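Local coordinates for beta-lactamase (Sebaldella termitidis, PDB 6N1N), which probably hydrolyses the beta-lactam ring of penicillin-type antibiotics to a substituted beta-amino acid, as a class D serine enzyme, at residues 56-61 and 90-95; 94-99 and 173-178; 44-49 and 147-152. All coordinates share one frame; numbering follows the deposited sequence. Where two conformers were deposited one is given.

Along the chain the segments run 44-49, 56-61, 90-95, 94-99, 147-152 and 173-178, so contact 1 is nested in the loop closed by contact 3, while contacts 2 and 3 interleave. Contacts 1 and 2 form one buried unit: their centres are about 8 Å apart, both use helix 92-98, and the Arg93–Asp174 salt bridge joins them. Contact 3 lies about 21 Å from either, centre to centre, on the opposite side of the chain's centre. It joins the loop before the predicted nucleophile Ser51 to helix 147-159; contact 1 joins helix 56-63, after that serine, to helix 92-98, and contact 2 joins helix 92-98 to the chain entering strand 177-180.

Contact 1: residues 56-61 and 90-95; sequences PNSLIF and LNLREA
The flat ring of Phe61 is met obliquely by a methyl of Leu92, whose CD1 lies 4.3 Å from Phe61 CD2, and the ring also meets that of Tyr104, their planes about 30° apart. The same Leu92 CD1 reaches Ser58, 3.7 Å from OG and 4.1 Å from CB, so one leucine branch fills the angle between two side chains a helical turn apart. With CG anti to the backbone N (chi1 -179°), Leu92 stretches this methyl out towards helix 56-63. The serine hydroxyl is hydrogen-bonded to Tyr104 OH and to the backbone oxygen of the carboxylated lysine at position 54. No hydrogen bond joins the segments.

Helix 92-98 starts here with a capping box. Asn91 OD1 accepts from Glu94 N at 2.9 Å, with the donor nearly in line with the carbonyl (166°). In return Glu94 OE1 takes the Asn91 N-H through its anti lone pair, also at 2.9 Å. Leu92 thus projects from the first turn of this helix into a buried wedge between helix 56-63, helix 101-108 through Tyr104, and helix 166-175 through Ile175.

Contact 2: residues 94-99 and 173-178; sequences EAYEYS and KDIMIN
Tyr96 reaches across from helix 92-98 to the end of helix 166-175, touching Ile175 and the selenomethionine Met176 along the length of its side chain. At its root, Tyr96 CB lies 4.2 Å from Ile175 CD1. Because CG is anti to the backbone N (chi1 -174°), the ring is carried outward from its own helix, and Ile175 CG1 comes to lie over one of its faces. Ile175 holds CG1 between its backbone N and carbonyl carbon (chi1 74°), and from there the extended branch takes CD1 back to the tyrosine CB.

Further out, CD2 and CE2 run past the peptide that follows Ile175: Tyr96 CD2 is 3.8 Å from Ile175 O, and Tyr96 CE2 is 3.9 Å from Met176 CA. Across the ring, Tyr96 CD1 packs 3.8 Å from Ser58 OG. Tyr96 CZ then meets Met176 CG at 3.9 Å, and Tyr96 OH ends 3.4 Å from Met176 CG. That methylene approaches the ring obliquely, while the selenium turns away from the hydroxyl. No hydrogen bond crosses between the segments; the contact is van der Waals packing.

Ile55, Tyr104 and Lys189 also touch Tyr96, which places the ring beside strand 184-195 and the loop that carries the predicted nucleophile Ser51. Helix 92-98 closes with a Schellman motif: Ser99 has positive phi (55°), and Ser99 N bonds back to Tyr96 O at 3.2 Å. In one of its two conformers, Ser99 OG can hydrogen-bond to Lys189 NZ. Position and sequence suggest that these two residues begin the S-x-V-like and KTG motifs of class D beta-lactamases, so the arrangement is characteristic of the wall of their active-site cleft.

Contact 3: residues 44-49 and 147-152; sequences KIRRLP and PEEQID
Arg46 and Glu149 make the firmly held half of this contact. The guanidinium presents its NE and NH2 side to the carboxylate, one nitrogen to each oxygen: NE donates to OE1 at 3.0 Å, and NH2 of Arg46 donates to OE2 of Glu149 at 2.8 Å. OE2 uses its syn lone pair, and the two flat groups are nearly coplanar, 14° apart. The arginine chain, extended from CG to NE, crosses the glutamate at about a right angle. OE1 of Glu149 has a second donor in Ser146 N, just before the helix, which helps hold the carboxylate in place. One residue earlier in the loop, Ile45 O packs 3.5 Å from Pro147 CD.

The first turn of helix 147-159 thus meets the loop that runs from strand 34-37 to helix 56-63. This is part of the transpeptidase-like fold: Pro147 and Gln150 rest on Trp202 of the sheet, and Gln150 NE2 bonds to Thr52 OG1, next to the predicted nucleophile Ser51.

The Lys44 side is looser. Lys44 bends at its second torsion (chi2 -76°) and crosses Glu148 obliquely, so that the methylene Lys44 CD, 3.1 Å from Glu148 OE1, comes closer than the ammonium. Lys44 NZ stays 3.6 Å from Glu148 OE1 in a long salt bridge. A water lies between the two charges, but its 2.4 Å separation from Glu148 OE1 is too short to be trusted in detail. Glu40 offers the lysine a further, weak ion pair.

Contact 1: residues 56-61 and 90-95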
loop_
_atom_site.group_PDB
_atom_site.type_symbol
_atom_site.label_atom_id
_atom_site.label_comp_id
_atom_site.label_asym_id
_atom_site.label_seq_id
_atom_site.Cartn_x
_atom_site.Cartn_y
_atom_site.Cartn_z
ATOM N N PRO A 56 1.999 -6.715 -1.845
ATOM C CA PRO A 56 2.617 -8.034 -1.654
ATOM C C PRO A 56 1.771 -9.176 -2.194
ATOM O O PRO A 56 2.322 -10.148 -2.706
ATOM C CB PRO A 56 2.804 -8.127 -0.130
ATOM C CG PRO A 56 1.810 -7.209 0.433
ATOM C CD PRO A 56 1.808 -6.044 -0.542
ATOM N N ASN A 57 0.441 -9.102 -2.079
ATOM C CA ASN A 57 -0.395 -10.210 -2.519
ATOM C C ASN A 57 -0.287 -10.406 -4.029
ATOM O O ASN A 57 -0.348 -11.544 -4.514
ATOM C CB ASN A 57 -1.845 -9.962 -2.085
ATOM C CG ASN A 57 -2.540 -11.227 -1.547
ATOM O OD1 ASN A 57 -1.961 -12.332 -1.504
ATOM N ND2 ASN A 57 -3.774 -11.049 -1.098
ATOM N N SER A 58 -0.131 -9.306 -4.788
ATOM C CA SER A 58 0.051 -9.426 -6.232
ATOM C C SER A 58 1.387 -10.086 -6.566
ATOM O O SER A 58 1.465 -10.910 -7.488
ATOM C CB SER A 58 -0.061 -8.052 -6.902
ATOM O OG SER A 58 -1.354 -7.500 -6.723
ATOM N N LEU A 59 2.458 -9.717 -5.858
ATOM C CA LEU A 59 3.728 -10.426 -6.042
ATOM C C LEU A 59 3.555 -11.908 -5.762
ATOM O O LEU A 59 4.048 -12.760 -6.514
ATOM C CB LEU A 59 4.818 -9.871 -5.120
ATOM C CG LEU A 59 5.270 -8.414 -5.292
ATOM C CD1 LEU A 59 6.099 -8.008 -4.088
ATOM C CD2 LEU A 59 6.048 -8.210 -6.559
ATOM N N ILE A 60 2.851 -12.230 -4.669
ATOM C CA ILE A 60 2.714 -13.620 -4.262
ATOM C C ILE A 60 1.880 -14.387 -5.281
ATOM O O ILE A 60 2.227 -15.507 -5.656
ATOM C CB ILE A 60 2.114 -13.709 -2.846
ATOM C CG1 ILE A 60 3.100 -13.154 -1.803
ATOM C CG2 ILE A 60 1.762 -15.147 -2.486
ATOM C CD1 ILE A 60 2.513 -12.951 -0.414
ATOM N N PHE A 61 0.764 -13.803 -5.740
ATOM C CA PHE A 61 -0.084 -14.478 -6.724
ATOM C C PHE A 61 0.708 -14.863 -7.980
ATOM O O PHE A 61 0.561 -15.979 -8.499
ATOM C CB PHE A 61 -1.267 -13.586 -7.118
ATOM C CG PHE A 61 -2.443 -13.622 -6.161
ATOM C CD1 PHE A 61 -2.313 -14.049 -4.853
ATOM C CD2 PHE A 61 -3.682 -13.190 -6.588
ATOM C CE1 PHE A 61 -3.389 -14.055 -4.001
ATOM C CE2 PHE A 61 -4.769 -13.206 -5.746
ATOM C CZ PHE A 61 -4.623 -13.645 -4.455
ATOM N N LEU A 90 -12.492 -10.737 -13.511
ATOM C CA LEU A 90 -11.424 -9.766 -13.363
ATOM C C LEU A 90 -10.071 -10.443 -13.461
ATOM O O LEU A 90 -9.880 -11.549 -12.954
ATOM C CB LEU A 90 -11.501 -9.031 -12.006
ATOM C CG LEU A 90 -12.732 -8.203 -11.683
ATOM C CD1 LEU A 90 -12.730 -7.729 -10.231
ATOM C CD2 LEU A 90 -12.829 -6.986 -12.600
ATOM N N ASN A 91 -9.129 -9.761 -14.096
ATOM C CA ASN A 91 -7.736 -10.154 -14.055
ATOM C C ASN A 91 -7.003 -9.367 -12.966
ATOM O O ASN A 91 -7.558 -8.479 -12.313
ATOM C CB ASN A 91 -7.087 -9.984 -15.433
ATOM C CG ASN A 91 -7.063 -8.543 -15.914
ATOM O OD1 ASN A 91 -6.815 -7.614 -15.146
ATOM N ND2 ASN A 91 -7.321 -8.357 -17.214
ATOM N N LEU A 92 -5.729 -9.714 -12.760
ATOM C CA LEU A 92 -4.958 -9.113 -11.666
ATOM C C LEU A 92 -4.834 -7.602 -11.819
ATOM O O LEU A 92 -4.912 -6.864 -10.824
ATOM C CB LEU A 92 -3.574 -9.752 -11.600
ATOM C CG LEU A 92 -2.632 -9.283 -10.512
ATOM C CD1 LEU A 92 -3.069 -9.774 -9.134
ATOM C CD2 LEU A 92 -1.226 -9.752 -10.804
ATOM N N ARG A 93 -4.607 -7.117 -13.041
ATOM C CA ARG A 93 -4.499 -5.677 -13.246
ATOM C C ARG A 93 -5.775 -4.965 -12.814
ATOM O O ARG A 93 -5.728 -3.942 -12.121
ATOM C CB ARG A 93 -4.187 -5.358 -14.707
ATOM C CG ARG A 93 -3.976 -3.863 -14.931
ATOM C CD ARG A 93 -3.763 -3.525 -16.394
ATOM N NE ARG A 93 -2.589 -4.179 -16.958
ATOM C CZ ARG A 93 -1.355 -3.689 -16.885
ATOM N NH1 ARG A 93 -1.121 -2.555 -16.237
ATOM N NH2 ARG A 93 -0.355 -4.351 -17.435
ATOM N N GLU A 94 -6.924 -5.492 -13.231
ATOM C CA GLU A 94 -8.209 -4.904 -12.889
ATOM C C GLU A 94 -8.511 -5.037 -11.400
ATOM O O GLU A 94 -9.026 -4.106 -10.769
ATOM C CB GLU A 94 -9.313 -5.583 -13.700
ATOM C CG GLU A 94 -9.227 -5.436 -15.225
ATOM C CD GLU A 94 -10.194 -6.353 -15.935
ATOM O OE1 GLU A 94 -10.224 -7.557 -15.602
ATOM O OE2 GLU A 94 -10.930 -5.867 -16.823
ATOM N N ALA A 95 -8.274 -6.217 -10.838
ATOM C CA ALA A 95 -8.538 -6.418 -9.413
ATOM C C ALA A 95 -7.724 -5.444 -8.559
ATOM O O ALA A 95 -8.232 -4.905 -7.566
ATOM C CB ALA A 95 -8.241 -7.866 -9.043
#

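Contact 2: residues 94-99 and 173-178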
loop_
_atom_site.group_PDB
_atom_site.type_symbol
_atom_site.label_atom_id
_atom_site.label_comp_id
_atom_site.label_asym_id
_atom_site.label_seq_id
_atom_site.Cartn_x
_atom_site.Cartn_y
_atom_site.Cartn_z
ATOM N N GLU A 94 -6.924 -5.492 -13.231
ATOM C CA GLU A 94 -8.209 -4.904 -12.889
ATOM C C GLU A 94 -8.511 -5.037 -11.400
ATOM O O GLU A 94 -9.026 -4.106 -10.769
ATOM C CB GLU A 94 -9.313 -5.583 -13.700
ATOM C CG GLU A 94 -9.227 -5.436 -15.225
ATOM C CD GLU A 94 -10.194 -6.353 -15.935
ATOM O OE1 GLU A 94 -10.224 -7.557 -15.602
ATOM O OE2 GLU A 94 -10.930 -5.867 -16.823
ATOM N N ALA A 95 -8.274 -6.217 -10.838
ATOM C CA ALA A 95 -8.538 -6.418 -9.413
ATOM C C ALA A 95 -7.724 -5.444 -8.559
ATOM O O ALA A 95 -8.232 -4.905 -7.566
ATOM C CB ALA A 95 -8.241 -7.866 -9.043
ATOM N N TYR A 96 -6.472 -5.189 -8.939
ATOM C CA TYR A 96 -5.665 -4.193 -8.250
ATOM C C TYR A 96 -6.268 -2.798 -8.398
ATOM O O TYR A 96 -6.452 -2.066 -7.412
ATOM C CB TYR A 96 -4.236 -4.251 -8.798
ATOM C CG TYR A 96 -3.229 -3.378 -8.082
ATOM C CD1 TYR A 96 -2.425 -3.888 -7.082
ATOM C CD2 TYR A 96 -3.077 -2.039 -8.418
ATOM C CE1 TYR A 96 -1.503 -3.102 -6.430
ATOM C CE2 TYR A 96 -2.172 -1.250 -7.773
ATOM C CZ TYR A 96 -1.377 -1.770 -6.783
ATOM O OH TYR A 96 -0.455 -0.977 -6.133
ATOM N N GLU A 97 -6.545 -2.398 -9.639
ATOM C CA GLU A 97 -7.048 -1.054 -9.887
ATOM C C GLU A 97 -8.347 -0.791 -9.139
ATOM O O GLU A 97 -8.525 0.283 -8.549
ATOM C CB GLU A 97 -7.250 -0.857 -11.380
ATOM C CG GLU A 97 -7.849 0.488 -11.723
ATOM C CD GLU A 97 -7.980 0.700 -13.219
ATOM O OE1 GLU A 97 -7.275 -0.007 -13.978
ATOM O OE2 GLU A 97 -8.789 1.574 -13.621
ATOM N N TYR A 98 -9.254 -1.758 -9.142
ATOM C CA TYR A 98 -10.567 -1.630 -8.529
ATOM C C TYR A 98 -10.589 -2.015 -7.057
ATOM O O TYR A 98 -11.645 -1.908 -6.421
ATOM C CB TYR A 98 -11.584 -2.523 -9.254
ATOM C CG TYR A 98 -11.751 -2.268 -10.714
ATOM C CD1 TYR A 98 -11.626 -0.991 -11.242
ATOM C CD2 TYR A 98 -12.045 -3.317 -11.582
ATOM C CE1 TYR A 98 -11.785 -0.772 -12.604
ATOM C CE2 TYR A 98 -12.208 -3.110 -12.920
ATOM C CZ TYR A 98 -12.080 -1.836 -13.430
ATOM O OH TYR A 98 -12.249 -1.668 -14.776
ATOM N N SER A 99 -9.473 -2.521 -6.536
ATOM C CA SER A 99 -9.406 -3.003 -5.163
ATOM C C SER A 99 -10.490 -4.052 -4.916
ATOM O O SER A 99 -11.227 -4.003 -3.928
ATOM C CB SER A 99 -9.518 -1.835 -4.194
ATOM O OG SER A 99 -8.518 -0.878 -4.519
ATOM N N LYS A 173 5.406 -4.039 -10.953
ATOM C CA LYS A 173 5.804 -2.634 -11.089
ATOM C C LYS A 173 4.953 -1.904 -12.116
ATOM O O LYS A 173 4.684 -0.700 -11.967
ATOM C CB LYS A 173 7.299 -2.526 -11.444
ATOM C CG LYS A 173 8.225 -2.697 -10.227
ATOM C CD LYS A 173 9.693 -2.673 -10.596
ATOM C CE LYS A 173 10.556 -2.579 -9.379
ATOM N NZ LYS A 173 12.014 -2.541 -9.692
ATOM N N ASP A 174 4.479 -2.610 -13.147
ATOM C CA ASP A 174 3.656 -1.963 -14.161
ATOM C C ASP A 174 2.230 -1.749 -13.653
ATOM O O ASP A 174 1.678 -0.646 -13.770
ATOM C CB ASP A 174 3.668 -2.785 -15.446
ATOM C CG ASP A 174 2.927 -2.103 -16.575
ATOM O OD1 ASP A 174 3.377 -1.031 -17.031
ATOM O OD2 ASP A 174 1.910 -2.659 -17.016
ATOM N N ILE A 175 1.611 -2.777 -13.065
ATOM C CA ILE A 175 0.221 -2.588 -12.658
ATOM C C ILE A 175 0.111 -1.577 -11.525
ATOM O O ILE A 175 -0.959 -0.979 -11.333
ATOM C CB ILE A 175 -0.475 -3.913 -12.284
ATOM C CG1 ILE A 175 -0.042 -4.476 -10.935
ATOM C CG2 ILE A 175 -0.301 -4.917 -13.409
ATOM C CD1 ILE A 175 -0.776 -5.805 -10.563
HETATM N N MSE A 176 1.191 -1.351 -10.770
HETATM C CA MSE A 176 1.172 -0.382 -9.683
HETATM C C MSE A 176 1.093 1.088 -10.139
HETATM O O MSE A 176 0.791 1.975 -9.332
HETATM C CB MSE A 176 2.410 -0.550 -8.799
HETATM C CG MSE A 176 2.363 -1.754 -7.919
HETATM SE SE MSE A 176 4.090 -1.916 -6.944
HETATM C CE MSE A 176 3.843 -0.434 -5.697
ATOM N N ILE A 177 1.387 1.338 -11.408
ATOM C CA ILE A 177 1.381 2.715 -11.904
ATOM C C ILE A 177 -0.057 3.204 -11.954
ATOM O O ILE A 177 -0.856 2.723 -12.759
ATOM C CB ILE A 177 2.018 2.844 -13.284
ATOM C CG1 ILE A 177 3.454 2.371 -13.203
ATOM C CG2 ILE A 177 1.885 4.304 -13.777
ATOM C CD1 ILE A 177 4.113 2.243 -14.594
ATOM N N ASN A 178 -0.369 4.216 -11.183
ATOM C CA ASN A 178 -1.700 4.748 -11.340
ATOM C C ASN A 178 -1.743 6.205 -11.760
ATOM O O ASN A 178 -2.832 6.719 -11.957
ATOM C CB ASN A 178 -2.526 4.547 -10.075
ATOM C CG ASN A 178 -1.756 4.803 -8.834
ATOM O OD1 ASN A 178 -1.244 5.881 -8.636
ATOM N ND2 ASN A 178 -1.712 3.812 -7.956
#

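Contact 3: residues 44-49 and 147-152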
loop_
_atom_site.group_PDB
_atom_site.type_symbol
_atom_site.label_atom_id
_atom_site.label_comp_id
_atom_site.label_asym_id
_atom_site.label_seq_id
_atom_site.Cartn_x
_atom_site.Cartn_y
_atom_site.Cartn_z
ATOM N N LYS A 44 6.316 4.340 13.666
ATOM C CA LYS A 44 6.701 3.047 14.231
ATOM C C LYS A 44 5.497 2.208 14.661
ATOM O O LYS A 44 5.669 1.047 15.054
ATOM C CB LYS A 44 7.593 3.213 15.478
ATOM C CG LYS A 44 8.543 4.399 15.484
ATOM C CD LYS A 44 9.758 4.214 14.621
ATOM C CE LYS A 44 10.609 5.484 14.692
ATOM N NZ LYS A 44 11.859 5.427 13.898
ATOM N N ILE A 45 4.306 2.759 14.618
ATOM C CA ILE A 45 3.116 2.085 15.133
ATOM C C ILE A 45 2.483 1.211 14.054
ATOM O O ILE A 45 2.147 1.687 12.962
ATOM C CB ILE A 45 2.118 3.122 15.671
ATOM C CG1 ILE A 45 2.731 3.891 16.859
ATOM C CG2 ILE A 45 0.834 2.460 16.091
ATOM C CD1 ILE A 45 1.904 5.072 17.303
ATOM N N ARG A 46 2.275 -0.072 14.387
ATOM C CA ARG A 46 1.689 -1.016 13.444
ATOM C C ARG A 46 0.169 -0.955 13.472
ATOM O O ARG A 46 -0.443 -0.864 14.543
ATOM C CB ARG A 46 2.130 -2.440 13.774
ATOM C CG ARG A 46 3.603 -2.703 13.507
ATOM C CD ARG A 46 3.975 -4.121 13.861
ATOM N NE ARG A 46 5.337 -4.477 13.474
ATOM C CZ ARG A 46 6.062 -5.421 14.057
ATOM N NH1 ARG A 46 5.587 -6.131 15.082
ATOM N NH2 ARG A 46 7.277 -5.666 13.615
ATOM N N ARG A 47 -0.440 -1.024 12.274
ATOM C CA ARG A 47 -1.886 -1.158 12.127
ATOM C C ARG A 47 -2.168 -2.104 10.967
ATOM O O ARG A 47 -1.286 -2.375 10.147
ATOM C CB ARG A 47 -2.576 0.185 11.899
ATOM C CG ARG A 47 -2.374 1.142 13.068
ATOM C CD ARG A 47 -3.315 2.265 12.998
ATOM N NE ARG A 47 -3.224 3.194 14.122
ATOM C CZ ARG A 47 -3.997 3.164 15.205
ATOM N NH1 ARG A 47 -4.924 2.229 15.364
ATOM N NH2 ARG A 47 -3.847 4.092 16.141
ATOM N N LEU A 48 -3.423 -2.589 10.870
ATOM C CA LEU A 48 -3.769 -3.507 9.794
ATOM C C LEU A 48 -3.466 -2.861 8.440
ATOM O O LEU A 48 -3.640 -1.645 8.274
ATOM C CB LEU A 48 -5.244 -3.940 9.849
ATOM C CG LEU A 48 -6.355 -3.064 9.240
ATOM C CD1 LEU A 48 -7.667 -3.877 9.239
ATOM C CD2 LEU A 48 -6.515 -1.800 10.017
ATOM N N PRO A 49 -2.958 -3.640 7.473
ATOM C CA PRO A 49 -2.643 -3.065 6.152
ATOM C C PRO A 49 -3.848 -2.820 5.264
ATOM O O PRO A 49 -3.766 -1.984 4.349
ATOM C CB PRO A 49 -1.745 -4.123 5.519
ATOM C CG PRO A 49 -2.179 -5.415 6.193
ATOM C CD PRO A 49 -2.417 -5.007 7.611
ATOM N N PRO A 147 4.145 2.309 9.131
ATOM C CA PRO A 147 4.569 3.062 7.925
ATOM C C PRO A 147 6.043 2.882 7.562
ATOM O O PRO A 147 6.376 2.711 6.387
ATOM C CB PRO A 147 4.244 4.515 8.302
ATOM C CG PRO A 147 3.090 4.392 9.273
ATOM C CD PRO A 147 3.447 3.173 10.103
ATOM N N GLU A 148 6.944 2.928 8.532
ATOM C CA GLU A 148 8.350 2.601 8.279
ATOM C C GLU A 148 8.519 1.239 7.610
ATOM O O GLU A 148 9.286 1.100 6.649
ATOM C CB GLU A 148 9.105 2.667 9.605
ATOM C CG GLU A 148 10.541 2.227 9.599
ATOM C CD GLU A 148 11.118 2.195 11.016
ATOM O OE1 GLU A 148 10.490 2.794 11.923
ATOM O OE2 GLU A 148 12.184 1.573 11.216
ATOM N N GLU A 149 7.801 0.224 8.086
ATOM C CA GLU A 149 7.905 -1.116 7.527
ATOM C C GLU A 149 7.298 -1.210 6.134
ATOM O O GLU A 149 7.797 -1.979 5.292
ATOM C CB GLU A 149 7.220 -2.114 8.467
ATOM C CG GLU A 149 7.929 -2.294 9.779
ATOM C CD GLU A 149 7.178 -3.165 10.753
ATOM O OE1 GLU A 149 5.945 -3.034 10.858
ATOM O OE2 GLU A 149 7.832 -3.994 11.414
ATOM N N GLN A 150 6.231 -0.451 5.866
ATOM C CA GLN A 150 5.720 -0.382 4.500
ATOM C C GLN A 150 6.801 0.124 3.561
ATOM O O GLN A 150 7.036 -0.444 2.493
ATOM C CB GLN A 150 4.505 0.545 4.400
ATOM C CG GLN A 150 3.250 0.042 5.058
ATOM C CD GLN A 150 2.312 -0.664 4.114
ATOM O OE1 GLN A 150 2.701 -1.179 3.057
ATOM N NE2 GLN A 150 1.046 -0.710 4.507
ATOM N N ILE A 151 7.476 1.199 3.964
ATOM C CA ILE A 151 8.503 1.794 3.118
ATOM C C ILE A 151 9.665 0.832 2.939
ATOM O O ILE A 151 10.201 0.687 1.834
ATOM C CB ILE A 151 8.955 3.139 3.705
ATOM C CG1 ILE A 151 7.855 4.194 3.451
ATOM C CG2 ILE A 151 10.306 3.562 3.128
ATOM C CD1 ILE A 151 8.017 5.479 4.209
ATOM N N ASP A 152 10.096 0.165 4.005
ATOM C CA ASP A 152 11.244 -0.722 3.851
ATOM C C ASP A 152 10.912 -1.858 2.891
ATOM O O ASP A 152 11.744 -2.235 2.059
ATOM C CB ASP A 152 11.710 -1.221 5.217
ATOM C CG ASP A 152 12.684 -0.207 5.894
ATOM O OD1 ASP A 152 13.558 0.372 5.192
ATOM O OD2 ASP A 152 12.564 0.050 7.102
HETATM O O HOH W 1 10.803 5.167 11.587
#